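Local coordinates for glycerol dehydratase (Clostridium butyricum, PDB 1R9D), which probably acts as a glycyl-radical lyase that dehydrates glycerol without the help of coenzyme B12, at residues E142-V154 with Y497-I509. Residues are numbered along the deposited sequence; the frame is centred on the assembly and turned at random.
Sequences ETREAVNCDVFTV and YFVKHMCCADNCI
E142 and Y497 both point CG away from their own backbone N (chi1 173° and -178°), which brings the carboxylate of one to the phenol of the other. Y497 OH donates to E142 OE2 over 2.8 Å, reaching the oxygen on its anti side and tilted out of the carboxylate plane. A water adds a second link, donating to both E142 O and Y497 OH. Tyrosine suits this partly exposed end: a face of its ring lies against H501 CD2, offset toward the rim, while OH donates to E142 and accepts from the water.

H501 sits at the heart of the helix crossing. Its ND1 lies 3.0 Å from T143 OG1, which approaches at the edge of the imidazole, in its plane. A ring nitrogen and a hydroxyl make an adaptable pair, since either could donate; T143 OG1 is also bonded to T140. E142 CG comes within 3.5 Å of H501 CE1. The methyl of A146 is small enough to let the helices close in, its CB 3.6 Å from H501 CB, while A505 CB receives T143 CG2 and V147 CG2.

Beyond the turn, residues 151-154 run alongside helix 497-509 in the same general direction. The flat F152 ring suits the flexible thioether chain of M502: CB stands 3.6 Å from the ring centroid, almost on the normal, and SD obliquely 5.0 Å from it, a Met-aromatic contact. V151 CG2 lies over one face of F498, 4.0 Å from the ring centroid (CH-pi), and Y497 CD2 over the opposite face. V154 CG2 packs on I509 CD1, and CG1 meets D506 OD2; the other oxygen, OD1, bonds S448 OG.

Segments 142-147 and 497-509 cross at 109°, while strand 152-153 pairs antiparallel with strand 449-452, whose F451 touches F152, F498 and M502, and helix 453-461 packs against V151 and F498.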
loop_
_atom_site.group_PDB
_atom_site.type_symbol
_atom_site.label_atom_id
_atom_site.label_comp_id
_atom_site.label_asym_id
_atom_site.label_seq_id
_atom_site.Cartn_x
_atom_site.Cartn_y
_atom_site.Cartn_z
ATOM N N GLU A 142 -20.370 5.632 -10.515
ATOM C CA GLU A 142 -20.659 5.888 -11.920
ATOM C C GLU A 142 -19.875 4.940 -12.826
ATOM O O GLU A 142 -20.383 4.510 -13.863
ATOM C CB GLU A 142 -20.343 7.342 -12.278
ATOM C CG GLU A 142 -20.467 7.646 -13.759
ATOM C CD GLU A 142 -20.439 9.133 -14.055
ATOM O OE1 GLU A 142 -19.686 9.864 -13.376
ATOM O OE2 GLU A 142 -21.161 9.569 -14.977
ATOM N N THR A 143 -18.644 4.606 -12.443
ATOM C CA THR A 143 -17.846 3.689 -13.252
ATOM C C THR A 143 -18.429 2.279 -13.175
ATOM O O THR A 143 -18.485 1.565 -14.175
ATOM C CB THR A 143 -16.371 3.652 -12.794
ATOM O OG1 THR A 143 -15.742 4.902 -13.101
ATOM C CG2 THR A 143 -15.621 2.536 -13.506
ATOM N N ARG A 144 -18.863 1.881 -11.982
ATOM C CA ARG A 144 -19.452 0.561 -11.796
ATOM C C ARG A 144 -20.667 0.394 -12.705
ATOM O O ARG A 144 -20.866 -0.662 -13.307
ATOM C CB ARG A 144 -19.869 0.366 -10.335
ATOM C CG ARG A 144 -18.700 0.294 -9.367
ATOM C CD ARG A 144 -19.168 0.426 -7.925
ATOM N NE ARG A 144 -18.042 0.416 -6.996
ATOM C CZ ARG A 144 -18.014 1.080 -5.844
ATOM N NH1 ARG A 144 -19.053 1.816 -5.470
ATOM N NH2 ARG A 144 -16.944 1.009 -5.064
ATOM N N GLU A 145 -21.480 1.440 -12.803
ATOM C CA GLU A 145 -22.664 1.378 -13.651
ATOM C C GLU A 145 -22.262 1.245 -15.116
ATOM O O GLU A 145 -22.806 0.415 -15.843
ATOM C CB GLU A 145 -23.523 2.625 -13.456
ATOM C CG GLU A 145 -23.954 2.838 -12.017
ATOM C CD GLU A 145 -25.003 3.917 -11.880
ATOM O OE1 GLU A 145 -24.797 5.022 -12.426
ATOM O OE2 GLU A 145 -26.035 3.662 -11.221
ATOM N N ALA A 146 -21.300 2.059 -15.541
ATOM C CA ALA A 146 -20.824 2.021 -16.921
ATOM C C ALA A 146 -20.266 0.643 -17.283
ATOM O O ALA A 146 -20.417 0.177 -18.413
ATOM C CB ALA A 146 -19.754 3.093 -17.135
ATOM N N VAL A 147 -19.621 -0.006 -16.322
ATOM C CA VAL A 147 -19.046 -1.325 -16.552
ATOM C C VAL A 147 -20.135 -2.379 -16.766
ATOM O O VAL A 147 -19.911 -3.391 -17.431
ATOM C CB VAL A 147 -18.150 -1.754 -15.358
ATOM C CG1 VAL A 147 -17.700 -3.197 -15.526
ATOM C CG2 VAL A 147 -16.933 -0.839 -15.264
ATOM N N ASN A 148 -21.317 -2.131 -16.215
ATOM C CA ASN A 148 -22.419 -3.079 -16.328
ATOM C C ASN A 148 -23.530 -2.654 -17.296
ATOM O O ASN A 148 -24.688 -3.048 -17.130
ATOM C CB ASN A 148 -23.002 -3.338 -14.937
ATOM C CG ASN A 148 -21.958 -3.852 -13.954
ATOM O OD1 ASN A 148 -21.245 -4.813 -14.237
ATOM N ND2 ASN A 148 -21.867 -3.213 -12.794
ATOM N N CYS A 149 -23.170 -1.871 -18.310
ATOM C CA CYS A 149 -24.123 -1.383 -19.312
ATOM C C CYS A 149 -24.085 -2.149 -20.632
ATOM O O CYS A 149 -24.689 -1.716 -21.613
ATOM C CB CYS A 149 -23.856 0.099 -19.615
ATOM S SG CYS A 149 -24.374 1.235 -18.326
ATOM N N ASP A 150 -23.377 -3.273 -20.663
ATOM C CA ASP A 150 -23.253 -4.070 -21.883
ATOM C C ASP A 150 -22.572 -3.305 -23.019
ATOM O O ASP A 150 -22.935 -3.472 -24.185
ATOM C CB ASP A 150 -24.626 -4.564 -22.372
ATOM C CG ASP A 150 -25.144 -5.752 -21.580
ATOM O OD1 ASP A 150 -24.361 -6.361 -20.816
ATOM O OD2 ASP A 150 -26.341 -6.088 -21.738
ATOM N N VAL A 151 -21.602 -2.457 -22.683
ATOM C CA VAL A 151 -20.873 -1.711 -23.704
ATOM C C VAL A 151 -19.435 -2.226 -23.781
ATOM O O VAL A 151 -18.865 -2.348 -24.866
ATOM C CB VAL A 151 -20.865 -0.192 -23.410
ATOM C CG1 VAL A 151 -19.924 0.524 -24.370
ATOM C CG2 VAL A 151 -22.273 0.370 -23.557
ATOM N N PHE A 152 -18.847 -2.522 -22.624
ATOM C CA PHE A 152 -17.487 -3.044 -22.591
ATOM C C PHE A 152 -17.307 -3.970 -21.391
ATOM O O PHE A 152 -18.164 -4.023 -20.510
ATOM C CB PHE A 152 -16.472 -1.887 -22.540
ATOM C CG PHE A 152 -16.519 -1.080 -21.271
ATOM C CD1 PHE A 152 -15.852 -1.510 -20.127
ATOM C CD2 PHE A 152 -17.244 0.107 -21.215
ATOM C CE1 PHE A 152 -15.907 -0.770 -18.947
ATOM C CE2 PHE A 152 -17.304 0.855 -20.039
ATOM C CZ PHE A 152 -16.634 0.416 -18.902
ATOM N N THR A 153 -16.208 -4.713 -21.376
ATOM C CA THR A 153 -15.915 -5.618 -20.270
ATOM C C THR A 153 -14.445 -5.540 -19.887
ATOM O O THR A 153 -13.573 -5.523 -20.751
ATOM C CB THR A 153 -16.229 -7.090 -20.619
ATOM O OG1 THR A 153 -15.774 -7.934 -19.550
ATOM C CG2 THR A 153 -15.532 -7.510 -21.904
ATOM N N VAL A 154 -14.182 -5.481 -18.586
ATOM C CA VAL A 154 -12.815 -5.437 -18.085
ATOM C C VAL A 154 -12.615 -6.677 -17.224
ATOM O O VAL A 154 -11.794 -6.696 -16.313
ATOM C CB VAL A 154 -12.551 -4.170 -17.234
ATOM C CG1 VAL A 154 -12.520 -2.933 -18.131
ATOM C CG2 VAL A 154 -13.631 -4.013 -16.177
ATOM N N TYR A 497 -17.515 9.053 -23.463
ATOM C CA TYR A 497 -18.020 8.696 -22.146
ATOM C C TYR A 497 -17.661 7.276 -21.723
ATOM O O TYR A 497 -17.133 7.059 -20.633
ATOM C CB TYR A 497 -19.540 8.858 -22.102
ATOM C CG TYR A 497 -20.142 8.554 -20.743
ATOM C CD1 TYR A 497 -20.073 9.485 -19.711
ATOM C CD2 TYR A 497 -20.744 7.323 -20.481
ATOM C CE1 TYR A 497 -20.586 9.206 -18.446
ATOM C CE2 TYR A 497 -21.261 7.029 -19.211
ATOM C CZ TYR A 497 -21.175 7.979 -18.202
ATOM O OH TYR A 497 -21.665 7.707 -16.942
ATOM N N PHE A 498 -17.946 6.305 -22.580
ATOM C CA PHE A 498 -17.659 4.921 -22.228
ATOM C C PHE A 498 -16.183 4.544 -22.254
ATOM O O PHE A 498 -15.754 3.702 -21.466
ATOM C CB PHE A 498 -18.495 3.985 -23.102
ATOM C CG PHE A 498 -19.960 4.029 -22.777
ATOM C CD1 PHE A 498 -20.448 3.421 -21.623
ATOM C CD2 PHE A 498 -20.844 4.742 -23.580
ATOM C CE1 PHE A 498 -21.796 3.525 -21.267
ATOM C CE2 PHE A 498 -22.197 4.854 -23.233
ATOM C CZ PHE A 498 -22.671 4.245 -22.075
ATOM N N VAL A 499 -15.398 5.158 -23.134
ATOM C CA VAL A 499 -13.974 4.846 -23.160
ATOM C C VAL A 499 -13.362 5.378 -21.862
ATOM O O VAL A 499 -12.492 4.745 -21.273
ATOM C CB VAL A 499 -13.257 5.484 -24.371
ATOM C CG1 VAL A 499 -11.749 5.306 -24.235
ATOM C CG2 VAL A 499 -13.728 4.817 -25.656
ATOM N N LYS A 500 -13.837 6.534 -21.408
ATOM C CA LYS A 500 -13.328 7.117 -20.173
ATOM C C LYS A 500 -13.516 6.151 -19.001
ATOM O O LYS A 500 -12.585 5.898 -18.234
ATOM C CB LYS A 500 -14.047 8.431 -19.854
ATOM C CG LYS A 500 -13.477 9.145 -18.636
ATOM C CD LYS A 500 -14.555 9.796 -17.785
ATOM C CE LYS A 500 -15.335 10.849 -18.545
ATOM N NZ LYS A 500 -16.364 11.489 -17.670
ATOM N N HIS A 501 -14.717 5.601 -18.859
ATOM C CA HIS A 501 -14.965 4.685 -17.750
ATOM C C HIS A 501 -14.281 3.331 -17.878
ATOM O O HIS A 501 -13.948 2.707 -16.871
ATOM C CB HIS A 501 -16.472 4.546 -17.526
ATOM C CG HIS A 501 -17.084 5.773 -16.925
ATOM N ND1 HIS A 501 -16.811 6.179 -15.636
ATOM C CD2 HIS A 501 -17.874 6.733 -17.462
ATOM C CE1 HIS A 501 -17.403 7.338 -15.406
ATOM N NE2 HIS A 501 -18.054 7.697 -16.499
ATOM N N MET A 502 -14.051 2.881 -19.108
ATOM C CA MET A 502 -13.364 1.615 -19.323
ATOM C C MET A 502 -11.915 1.775 -18.861
ATOM O O MET A 502 -11.364 0.913 -18.172
ATOM C CB MET A 502 -13.389 1.232 -20.808
ATOM C CG MET A 502 -12.436 0.094 -21.173
ATOM S SD MET A 502 -12.470 -0.348 -22.921
ATOM C CE MET A 502 -11.661 1.085 -23.651
ATOM N N CYS A 503 -11.295 2.890 -19.235
ATOM C CA CYS A 503 -9.911 3.122 -18.849
ATOM C C CYS A 503 -9.765 3.358 -17.349
ATOM O O CYS A 503 -8.789 2.914 -16.733
ATOM C CB CYS A 503 -9.334 4.282 -19.664
ATOM S SG CYS A 503 -9.147 3.828 -21.410
ATOM N N CYS A 504 -10.738 4.035 -16.750
ATOM C CA CYS A 504 -10.700 4.273 -15.310
ATOM C C CYS A 504 -10.849 2.940 -14.577
ATOM O O CYS A 504 -10.151 2.688 -13.595
ATOM C CB CYS A 504 -11.816 5.235 -14.888
ATOM S SG CYS A 504 -11.581 6.926 -15.500
ATOM N N ALA A 505 -11.753 2.087 -15.062
ATOM C CA ALA A 505 -11.969 0.771 -14.452
ATOM C C ALA A 505 -10.675 -0.044 -14.524
ATOM O O ALA A 505 -10.281 -0.694 -13.548
ATOM C CB ALA A 505 -13.100 0.032 -15.173
ATOM N N ASP A 506 -10.022 -0.012 -15.681
ATOM C CA ASP A 506 -8.759 -0.720 -15.868
ATOM C C ASP A 506 -7.728 -0.233 -14.853
ATOM O O ASP A 506 -7.015 -1.035 -14.243
ATOM C CB ASP A 506 -8.214 -0.482 -17.278
ATOM C CG ASP A 506 -8.629 -1.562 -18.257
ATOM O OD1 ASP A 506 -8.561 -1.307 -19.475
ATOM O OD2 ASP A 506 -8.999 -2.672 -17.812
ATOM N N ASN A 507 -7.646 1.081 -14.671
ATOM C CA ASN A 507 -6.680 1.629 -13.729
ATOM C C ASN A 507 -6.936 1.191 -12.287
ATOM O O ASN A 507 -5.993 1.033 -11.513
ATOM C CB ASN A 507 -6.629 3.159 -13.830
ATOM C CG ASN A 507 -5.889 3.634 -15.076
ATOM O OD1 ASN A 507 -5.075 2.903 -15.646
ATOM N ND2 ASN A 507 -6.160 4.868 -15.496
ATOM N N CYS A 508 -8.203 0.990 -11.928
ATOM C CA CYS A 508 -8.538 0.545 -10.578
ATOM C C CYS A 508 -8.086 -0.901 -10.373
ATOM O O CYS A 508 -7.627 -1.270 -9.289
ATOM C CB CYS A 508 -10.047 0.665 -10.330
ATOM S SG CYS A 508 -10.647 2.375 -10.204
ATOM N N ILE A 509 -8.212 -1.710 -11.420
ATOM C CA ILE A 509 -7.798 -3.106 -11.380
ATOM C C ILE A 509 -6.270 -3.158 -11.323
ATOM O O ILE A 509 -5.688 -4.031 -10.673
ATOM C CB ILE A 509 -8.305 -3.855 -12.632
ATOM C CG1 ILE A 509 -9.834 -3.890 -12.610
ATOM C CG2 ILE A 509 -7.744 -5.278 -12.684
ATOM C CD1 ILE A 509 -10.439 -4.363 -13.925
HETATM O O HOH W 1 -22.191 5.415 -15.738
#